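Local coordinates for Ice-binding protein (Flavobacteriaceae bacterium, PDB 5UYT) that probably binds to ice through a face of its right-handed beta-solenoid and so acts as an antifreeze protein, at residues Leu153-Val167 with Ala172-Leu186. Residues are numbered along the deposited sequence; the frame is centred on the assembly and turned at random.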
ATOM      1  N   LEU A 153      -2.738  29.086  -8.367  1.00 32.10           N
ATOM      2  CA  LEU A 153      -2.655  28.295  -7.116  1.00 30.95           C
ATOM      3  C   LEU A 153      -3.809  27.284  -6.961  1.00 29.94           C
ATOM      4  O   LEU A 153      -4.980  27.654  -7.123  1.00 30.26           O
ATOM      5  CB  LEU A 153      -2.638  29.257  -5.909  1.00 31.57           C
ATOM      6  CG  LEU A 153      -2.785  28.640  -4.512  1.00 31.03           C
ATOM      7  CD1 LEU A 153      -1.531  27.866  -4.130  1.00 30.79           C
ATOM      8  CD2 LEU A 153      -3.103  29.707  -3.463  1.00 32.21           C
ATOM      9  N   VAL A 154      -3.473  26.024  -6.652  1.00 28.85           N
ATOM     10  CA  VAL A 154      -4.466  25.018  -6.298  1.00 27.72           C
ATOM     11  C   VAL A 154      -4.481  24.953  -4.771  1.00 27.83           C
ATOM     12  O   VAL A 154      -3.457  24.644  -4.152  1.00 27.75           O
ATOM     13  CB  VAL A 154      -4.152  23.629  -6.900  1.00 26.97           C
ATOM     14  CG1 VAL A 154      -5.189  22.606  -6.431  1.00 25.73           C
ATOM     15  CG2 VAL A 154      -4.140  23.695  -8.419  1.00 27.22           C
ATOM     16  N   ASP A 155      -5.621  25.283  -4.163  1.00 27.94           N
ATOM     17  CA  ASP A 155      -5.732  25.205  -2.693  1.00 27.45           C
ATOM     18  C   ASP A 155      -7.019  24.488  -2.312  1.00 26.97           C
ATOM     19  O   ASP A 155      -8.124  25.034  -2.494  1.00 27.63           O
ATOM     20  CB  ASP A 155      -5.679  26.604  -2.055  1.00 29.09           C
ATOM     21  CG  ASP A 155      -5.383  26.542  -0.558  1.00 29.43           C
ATOM     22  OD1 ASP A 155      -6.138  25.860   0.168  1.00 29.24           O
ATOM     23  OD2 ASP A 155      -4.420  27.197  -0.105  1.00 30.19           O
ATOM     24  N   LEU A 156      -6.880  23.263  -1.815  1.00 25.60           N
ATOM     25  CA  LEU A 156      -8.044  22.486  -1.431  1.00 24.56           C
ATOM     26  C   LEU A 156      -8.234  22.517   0.071  1.00 24.38           C
ATOM     27  O   LEU A 156      -7.326  22.136   0.825  1.00 23.85           O
ATOM     28  CB  LEU A 156      -7.959  21.046  -1.981  1.00 24.06           C
ATOM     29  CG  LEU A 156      -7.731  21.000  -3.504  1.00 24.29           C
ATOM     30  CD1 LEU A 156      -7.842  19.553  -3.967  1.00 24.16           C
ATOM     31  CD2 LEU A 156      -8.742  21.859  -4.263  1.00 25.13           C
ATOM     32  N   ALA A 157      -9.430  22.964   0.490  1.00 24.48           N
ATOM     33  CA  ALA A 157      -9.765  23.183   1.893  1.00 24.71           C
ATOM     34  C   ALA A 157      -9.916  21.885   2.648  1.00 24.34           C
ATOM     35  O   ALA A 157     -10.026  20.810   2.042  1.00 24.39           O
ATOM     36  CB  ALA A 157     -11.054  23.984   2.007  1.00 25.19           C
ATOM     37  N   THR A 158      -9.936  22.003   3.977  1.00 25.09           N
ATOM     38  CA  THR A 158     -10.003  20.842   4.853  1.00 24.98           C
ATOM     39  C   THR A 158     -11.089  19.842   4.426  1.00 24.75           C
ATOM     40  O   THR A 158     -12.228  20.214   4.095  1.00 24.30           O
ATOM     41  CB  THR A 158     -10.263  21.248   6.303  1.00 26.44           C
ATOM     42  OG1 THR A 158     -11.485  21.973   6.350  1.00 27.43           O
ATOM     43  CG2 THR A 158      -9.163  22.177   6.792  1.00 26.73           C
ATOM     44  N   ASN A 159     -10.709  18.565   4.463  1.00 24.37           N
ATOM     45  CA  ASN A 159     -11.625  17.445   4.138  1.00 24.59           C
ATOM     46  C   ASN A 159     -12.214  17.468   2.708  1.00 24.41           C
ATOM     47  O   ASN A 159     -13.261  16.864   2.473  1.00 24.84           O
ATOM     48  CB  ASN A 159     -12.724  17.304   5.194  1.00 26.59           C
ATOM     49  CG  ASN A 159     -12.161  17.064   6.580  1.00 28.34           C
ATOM     50  OD1 ASN A 159     -11.232  16.289   6.755  1.00 29.87           O
ATOM     51  ND2 ASN A 159     -12.676  17.779   7.558  1.00 30.17           N
ATOM     52  N   THR A 160     -11.541  18.118   1.760  1.00 23.52           N
ATOM     53  CA  THR A 160     -12.005  18.080   0.365  1.00 23.70           C
ATOM     54  C   THR A 160     -11.790  16.690  -0.229  1.00 23.11           C
ATOM     55  O   THR A 160     -10.672  16.153  -0.164  1.00 23.34           O
ATOM     56  CB  THR A 160     -11.306  19.149  -0.508  1.00 24.10           C
ATOM     57  OG1 THR A 160     -11.737  20.437  -0.065  1.00 25.71           O
ATOM     58  CG2 THR A 160     -11.667  18.983  -2.003  1.00 23.73           C
ATOM     59  N   VAL A 161     -12.849  16.106  -0.783  1.00 22.85           N
ATOM     60  CA  VAL A 161     -12.726  14.859  -1.543  1.00 22.93           C
ATOM     61  C   VAL A 161     -12.558  15.231  -3.015  1.00 23.47           C
ATOM     62  O   VAL A 161     -13.456  15.863  -3.620  1.00 24.97           O
ATOM     63  CB  VAL A 161     -13.948  13.967  -1.348  1.00 23.00           C
ATOM     64  CG1 VAL A 161     -13.874  12.759  -2.299  1.00 23.11           C
ATOM     65  CG2 VAL A 161     -14.046  13.540   0.120  1.00 23.48           C
ATOM     66  N   MET A 162     -11.401  14.899  -3.577  1.00 23.05           N
ATOM     67  CA  MET A 162     -11.039  15.331  -4.931  1.00 23.47           C
ATOM     68  C   MET A 162     -10.729  14.136  -5.842  1.00 23.25           C
ATOM     69  O   MET A 162     -10.251  13.104  -5.389  1.00 22.82           O
ATOM     70  CB  MET A 162      -9.844  16.302  -4.878  1.00 23.08           C
ATOM     71  CG  MET A 162      -9.496  17.004  -6.199  1.00 24.12           C
ATOM     72  SD  MET A 162     -10.849  18.032  -6.807  1.00 25.26           S
ATOM     73  CE  MET A 162      -9.861  18.980  -7.985  1.00 24.99           C
ATOM     74  N   LYS A 163     -11.030  14.295  -7.135  1.00 24.32           N
ATOM     75  CA  LYS A 163     -10.786  13.265  -8.133  1.00 24.55           C
ATOM     76  C   LYS A 163     -10.013  13.848  -9.292  1.00 25.53           C
ATOM     77  O   LYS A 163     -10.288  14.973  -9.752  1.00 25.33           O
ATOM     78  CB  LYS A 163     -12.098  12.693  -8.685  1.00 24.68           C
ATOM     79  CG  LYS A 163     -13.071  12.206  -7.625  1.00 25.07           C
ATOM     80  CD  LYS A 163     -12.540  10.934  -6.976  1.00 24.69           C
ATOM     81  CE  LYS A 163     -13.505  10.442  -5.906  1.00 25.68           C
ATOM     82  NZ  LYS A 163     -12.864   9.337  -5.151  1.00 27.81           N
ATOM     83  N   GLY A 164      -9.051  13.062  -9.765  1.00 25.79           N
ATOM     84  CA  GLY A 164      -8.371  13.359 -11.002  1.00 26.24           C
ATOM     85  C   GLY A 164      -6.954  13.854 -10.903  1.00 26.50           C
ATOM     86  O   GLY A 164      -6.407  14.088  -9.825  1.00 25.68           O
ATOM     87  N   ASN A 165      -6.372  14.047 -12.076  1.00 27.50           N
ATOM     88  CA  ASN A 165      -5.035  14.615 -12.185  1.00 27.38           C
ATOM     89  C   ASN A 165      -5.069  16.133 -12.073  1.00 27.87           C
ATOM     90  O   ASN A 165      -5.588  16.786 -12.962  1.00 28.42           O
ATOM     91  CB  ASN A 165      -4.491  14.205 -13.530  1.00 28.91           C
ATOM     92  CG  ASN A 165      -4.296  12.720 -13.617  1.00 28.54           C
ATOM     93  OD1 ASN A 165      -3.641  12.132 -12.756  1.00 28.17           O
ATOM     94  ND2 ASN A 165      -4.882  12.092 -14.632  1.00 29.44           N
ATOM     95  N   VAL A 166      -4.539  16.687 -10.976  1.00 27.20           N
ATOM     96  CA  VAL A 166      -4.590  18.139 -10.758  1.00 27.69           C
ATOM     97  C   VAL A 166      -3.256  18.665 -11.247  1.00 28.52           C
ATOM     98  O   VAL A 166      -2.239  18.393 -10.622  1.00 28.34           O
ATOM     99  CB  VAL A 166      -4.786  18.495  -9.256  1.00 26.79           C
ATOM    100  CG1 VAL A 166      -4.714  20.022  -9.058  1.00 27.53           C
ATOM    101  CG2 VAL A 166      -6.100  17.900  -8.742  1.00 26.62           C
ATOM    102  N   VAL A 167      -3.261  19.374 -12.382  1.00 29.15           N
ATOM    103  CA  VAL A 167      -2.040  19.878 -12.997  1.00 30.26           C
ATOM    104  C   VAL A 167      -1.997  21.393 -12.821  1.00 30.96           C
ATOM    105  O   VAL A 167      -2.732  22.130 -13.491  1.00 31.94           O
ATOM    106  CB  VAL A 167      -1.969  19.551 -14.517  1.00 31.25           C
ATOM    107  CG1 VAL A 167      -0.707  20.139 -15.154  1.00 31.71           C
ATOM    108  CG2 VAL A 167      -2.049  18.055 -14.751  1.00 30.46           C
ATOM    109  N   ALA A 172       1.760  26.761  -7.176  1.00 32.71           N
ATOM    110  CA  ALA A 172       1.857  25.793  -6.070  1.00 31.29           C
ATOM    111  C   ALA A 172       0.553  25.010  -5.888  1.00 29.76           C
ATOM    112  O   ALA A 172      -0.502  25.375  -6.443  1.00 29.56           O
ATOM    113  CB  ALA A 172       2.249  26.510  -4.772  1.00 32.18           C
ATOM    114  N   ILE A 173       0.647  23.917  -5.136  1.00 28.15           N
ATOM    115  CA  ILE A 173      -0.511  23.138  -4.733  1.00 26.96           C
ATOM    116  C   ILE A 173      -0.482  22.990  -3.219  1.00 26.92           C
ATOM    117  O   ILE A 173       0.550  22.625  -2.649  1.00 27.70           O
ATOM    118  CB  ILE A 173      -0.521  21.732  -5.391  1.00 26.19           C
ATOM    119  CG1 ILE A 173      -0.448  21.870  -6.921  1.00 26.23           C
ATOM    120  CG2 ILE A 173      -1.781  20.945  -4.952  1.00 24.79           C
ATOM    121  CD1 ILE A 173      -0.337  20.542  -7.660  1.00 26.38           C
ATOM    122  N   VAL A 174      -1.612  23.259  -2.575  1.00 26.44           N
ATOM    123  CA  VAL A 174      -1.704  23.185  -1.129  1.00 26.11           C
ATOM    124  C   VAL A 174      -2.931  22.314  -0.818  1.00 25.49           C
ATOM    125  O   VAL A 174      -4.061  22.662  -1.213  1.00 25.31           O
ATOM    126  CB  VAL A 174      -1.860  24.582  -0.472  1.00 26.91           C
ATOM    127  CG1 VAL A 174      -1.974  24.439   1.048  1.00 26.72           C
ATOM    128  CG2 VAL A 174      -0.706  25.525  -0.843  1.00 27.60           C
ATOM    129  N   LEU A 175      -2.699  21.207  -0.110  1.00 25.34           N
ATOM    130  CA  LEU A 175      -3.756  20.276   0.254  1.00 24.60           C
ATOM    131  C   LEU A 175      -3.871  20.289   1.760  1.00 24.89           C
ATOM    132  O   LEU A 175      -2.972  19.839   2.463  1.00 25.12           O
ATOM    133  CB  LEU A 175      -3.436  18.859  -0.262  1.00 24.41           C
ATOM    134  CG  LEU A 175      -3.185  18.709  -1.773  1.00 24.51           C
ATOM    135  CD1 LEU A 175      -3.039  17.229  -2.094  1.00 24.57           C
ATOM    136  CD2 LEU A 175      -4.281  19.353  -2.618  1.00 24.28           C
ATOM    137  N   GLN A 176      -4.979  20.820   2.251  1.00 24.90           N
ATOM    138  CA  GLN A 176      -5.148  21.047   3.676  1.00 25.50           C
ATOM    139  C   GLN A 176      -5.594  19.770   4.409  1.00 25.41           C
ATOM    140  O   GLN A 176      -5.836  18.747   3.771  1.00 25.41           O
ATOM    141  CB  GLN A 176      -6.146  22.187   3.878  1.00 26.29           C
ATOM    142  CG  GLN A 176      -5.644  23.570   3.451  1.00 26.93           C
ATOM    143  CD  GLN A 176      -6.629  24.674   3.792  1.00 27.96           C
ATOM    144  OE1 GLN A 176      -7.101  24.762   4.932  1.00 29.15           O
ATOM    145  NE2 GLN A 176      -6.954  25.527   2.809  1.00 27.94           N
ATOM    146  N   SER A 177      -5.693  19.853   5.740  1.00 25.56           N
ATOM    147  CA  SER A 177      -5.993  18.726   6.611  1.00 25.83           C
ATOM    148  C   SER A 177      -7.152  17.878   6.079  1.00 25.69           C
ATOM    149  O   SER A 177      -8.243  18.396   5.837  1.00 25.29           O
ATOM    150  CB  SER A 177      -6.326  19.259   8.011  1.00 27.30           C
ATOM    151  OG  SER A 177      -6.738  18.187   8.846  1.00 28.82           O
ATOM    152  N   GLY A 178      -6.905  16.581   5.879  1.00 25.07           N
ATOM    153  CA  GLY A 178      -7.975  15.621   5.593  1.00 24.80           C
ATOM    154  C   GLY A 178      -8.410  15.542   4.139  1.00 24.59           C
ATOM    155  O   GLY A 178      -9.368  14.813   3.818  1.00 24.62           O
ATOM    156  N   VAL A 179      -7.747  16.298   3.260  1.00 23.77           N
ATOM    157  CA  VAL A 179      -7.996  16.166   1.822  1.00 23.71           C
ATOM    158  C   VAL A 179      -7.806  14.711   1.404  1.00 23.96           C
ATOM    159  O   VAL A 179      -6.857  14.038   1.858  1.00 24.40           O
ATOM    160  CB  VAL A 179      -7.105  17.093   0.982  1.00 23.73           C
ATOM    161  CG1 VAL A 179      -7.061  16.660  -0.489  1.00 23.75           C
ATOM    162  CG2 VAL A 179      -7.605  18.530   1.075  1.00 23.65           C
ATOM    163  N   SER A 180      -8.715  14.229   0.562  1.00 23.04           N
ATOM    164  CA  SER A 180      -8.659  12.864   0.076  1.00 22.82           C
ATOM    165  C   SER A 180      -8.717  12.926  -1.447  1.00 22.94           C
ATOM    166  O   SER A 180      -9.757  13.259  -2.008  1.00 23.19           O
ATOM    167  CB  SER A 180      -9.843  12.066   0.621  1.00 23.56           C
ATOM    168  OG  SER A 180      -9.661  10.721   0.262  1.00 23.92           O
ATOM    169  N   LEU A 181      -7.601  12.593  -2.094  1.00 22.27           N
ATOM    170  CA  LEU A 181      -7.471  12.704  -3.540  1.00 22.58           C
ATOM    171  C   LEU A 181      -7.240  11.334  -4.182  1.00 22.72           C
ATOM    172  O   LEU A 181      -6.228  10.677  -3.917  1.00 22.45           O
ATOM    173  CB  LEU A 181      -6.313  13.653  -3.875  1.00 22.93           C
ATOM    174  CG  LEU A 181      -5.863  13.815  -5.347  1.00 22.84           C
ATOM    175  CD1 LEU A 181      -7.048  14.169  -6.237  1.00 23.74           C
ATOM    176  CD2 LEU A 181      -4.728  14.841  -5.502  1.00 23.04           C
ATOM    177  N   GLU A 182      -8.195  10.897  -4.996  1.00 22.61           N
ATOM    178  CA  GLU A 182      -7.979   9.739  -5.879  1.00 23.19           C
ATOM    179  C   GLU A 182      -7.560  10.424  -7.173  1.00 23.54           C
ATOM    180  O   GLU A 182      -8.398  10.951  -7.899  1.00 23.39           O
ATOM    181  CB  GLU A 182      -9.281   8.944  -6.067  1.00 24.48           C
ATOM    182  CG  GLU A 182      -9.124   7.717  -6.965  1.00 27.34           C
ATOM    183  CD  GLU A 182     -10.456   7.081  -7.396  1.00 29.92           C
ATOM    184  OE1 GLU A 182     -11.556   7.532  -6.991  1.00 30.62           O
ATOM    185  OE2 GLU A 182     -10.407   6.107  -8.156  1.00 31.94           O
ATOM    186  N   GLY A 183      -6.259  10.434  -7.450  1.00 23.46           N
ATOM    187  CA  GLY A 183      -5.733  11.327  -8.476  1.00 23.75           C
ATOM    188  C   GLY A 183      -4.279  11.643  -8.178  1.00 23.86           C
ATOM    189  O   GLY A 183      -3.588  10.908  -7.467  1.00 23.08           O
ATOM    190  N   ARG A 184      -3.823  12.770  -8.704  1.00 23.96           N
ATOM    191  CA  ARG A 184      -2.431  13.179  -8.565  1.00 24.43           C
ATOM    192  C   ARG A 184      -2.382  14.686  -8.379  1.00 24.86           C
ATOM    193  O   ARG A 184      -3.254  15.408  -8.908  1.00 25.17           O
ATOM    194  CB  ARG A 184      -1.639  12.809  -9.839  1.00 24.99           C
ATOM    195  CG  ARG A 184      -1.497  11.305 -10.080  1.00 25.24           C
ATOM    196  CD  ARG A 184      -0.865  11.035 -11.449  1.00 25.54           C
ATOM    197  NE  ARG A 184      -0.721   9.590 -11.704  1.00 25.33           N
ATOM    198  CZ  ARG A 184      -1.603   8.846 -12.379  1.00 25.80           C
ATOM    199  NH1 ARG A 184      -2.697   9.397 -12.889  1.00 26.02           N
ATOM    200  NH2 ARG A 184      -1.394   7.531 -12.551  1.00 25.67           N
ATOM    201  N   ALA A 185      -1.392  15.163  -7.618  1.00 24.84           N
ATOM    202  CA  ALA A 185      -1.071  16.592  -7.584  1.00 25.78           C
ATOM    203  C   ALA A 185       0.261  16.772  -8.295  1.00 26.40           C
ATOM    204  O   ALA A 185       1.297  16.281  -7.834  1.00 25.98           O
ATOM    205  CB  ALA A 185      -1.021  17.124  -6.141  1.00 25.57           C
ATOM    206  N   LEU A 186       0.198  17.434  -9.447  1.00 26.70           N
ATOM    207  CA  LEU A 186       1.336  17.616 -10.340  1.00 27.42           C
ATOM    208  C   LEU A 186       1.498  19.099 -10.651  1.00 28.26           C
ATOM    209  O   LEU A 186       0.541  19.733 -11.103  1.00 28.21           O
ATOM    210  CB  LEU A 186       1.084  16.866 -11.660  1.00 28.17           C
ATOM    211  CG  LEU A 186       0.676  15.382 -11.584  1.00 28.26           C
ATOM    212  CD1 LEU A 186       0.240  14.910 -12.969  1.00 28.97           C
ATOM    213  CD2 LEU A 186       1.819  14.527 -11.050  1.00 28.65           C
TER
HETATM  214  O   HOH W   1      -9.792  24.664   5.028  1.00 32.90           O
HETATM  215  O   HOH W   2      -4.610   9.271 -15.333  1.00 31.71           O
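From Val154 beside Ile173 round to Val167 beside Leu186, the two segments run in register as successive coils of a right-handed beta-helix. Strands 154-156 and 173-175 lie 4.7 Å apart and almost parallel, at 4°; past type II turns at Ala157-Thr160 and Gln176-Val179, pairing resumes from Val161 with Ser180. Parallel backbone hydrogen bonds join the coils, and Asn159 N to Ser177 O continues the ladder through the turns. At the next corner Gly164 and Gly183 are paired, both with backbone angles that call for glycine.

Apolar side chains of the two coils line up side by side inside the solenoid. Leu156 and Leu175 lie side by side, CD1 of Leu156 being 3.8 Å from CD2 of Leu175, and CG of Met162 rests 3.7 Å from CD1 of Leu181. On the outward side of the first strand pair, Gln176 NE2 gives an N-H to the syn lone pair of Asp155 OD1 at 2.8 Å, with carboxylate and amide planes nearly perpendicular (87°). Gln176 OE1 takes a hydrogen bond from a water that also accepts from Thr158 N. Lys163, bent at chi2 (-71°), brings NZ to 2.9 Å from Glu182 OE1 in a salt bridge that uses the anti lone pair. Beyond the glycine corner, Asn165 OD1 accepts an N-H from Arg184 NH1 at 2.9 Å, the oxygen lying at the edge of the guanidinium and the amide and guanidinium nearly coplanar, so that they meet edge to edge without stacking.

The pairing continues on both sides of the two coils: strand 154-156 also joins strand 127-129 and strand 173-175 joins strand 192-195. Met162 and Val166 touch Trp148 of strand 146-150, Arg184 NH2 reaches Ala10 O, and Val167 and Leu186 pack against Leu64 of helix 55-73, which flanks the solenoid.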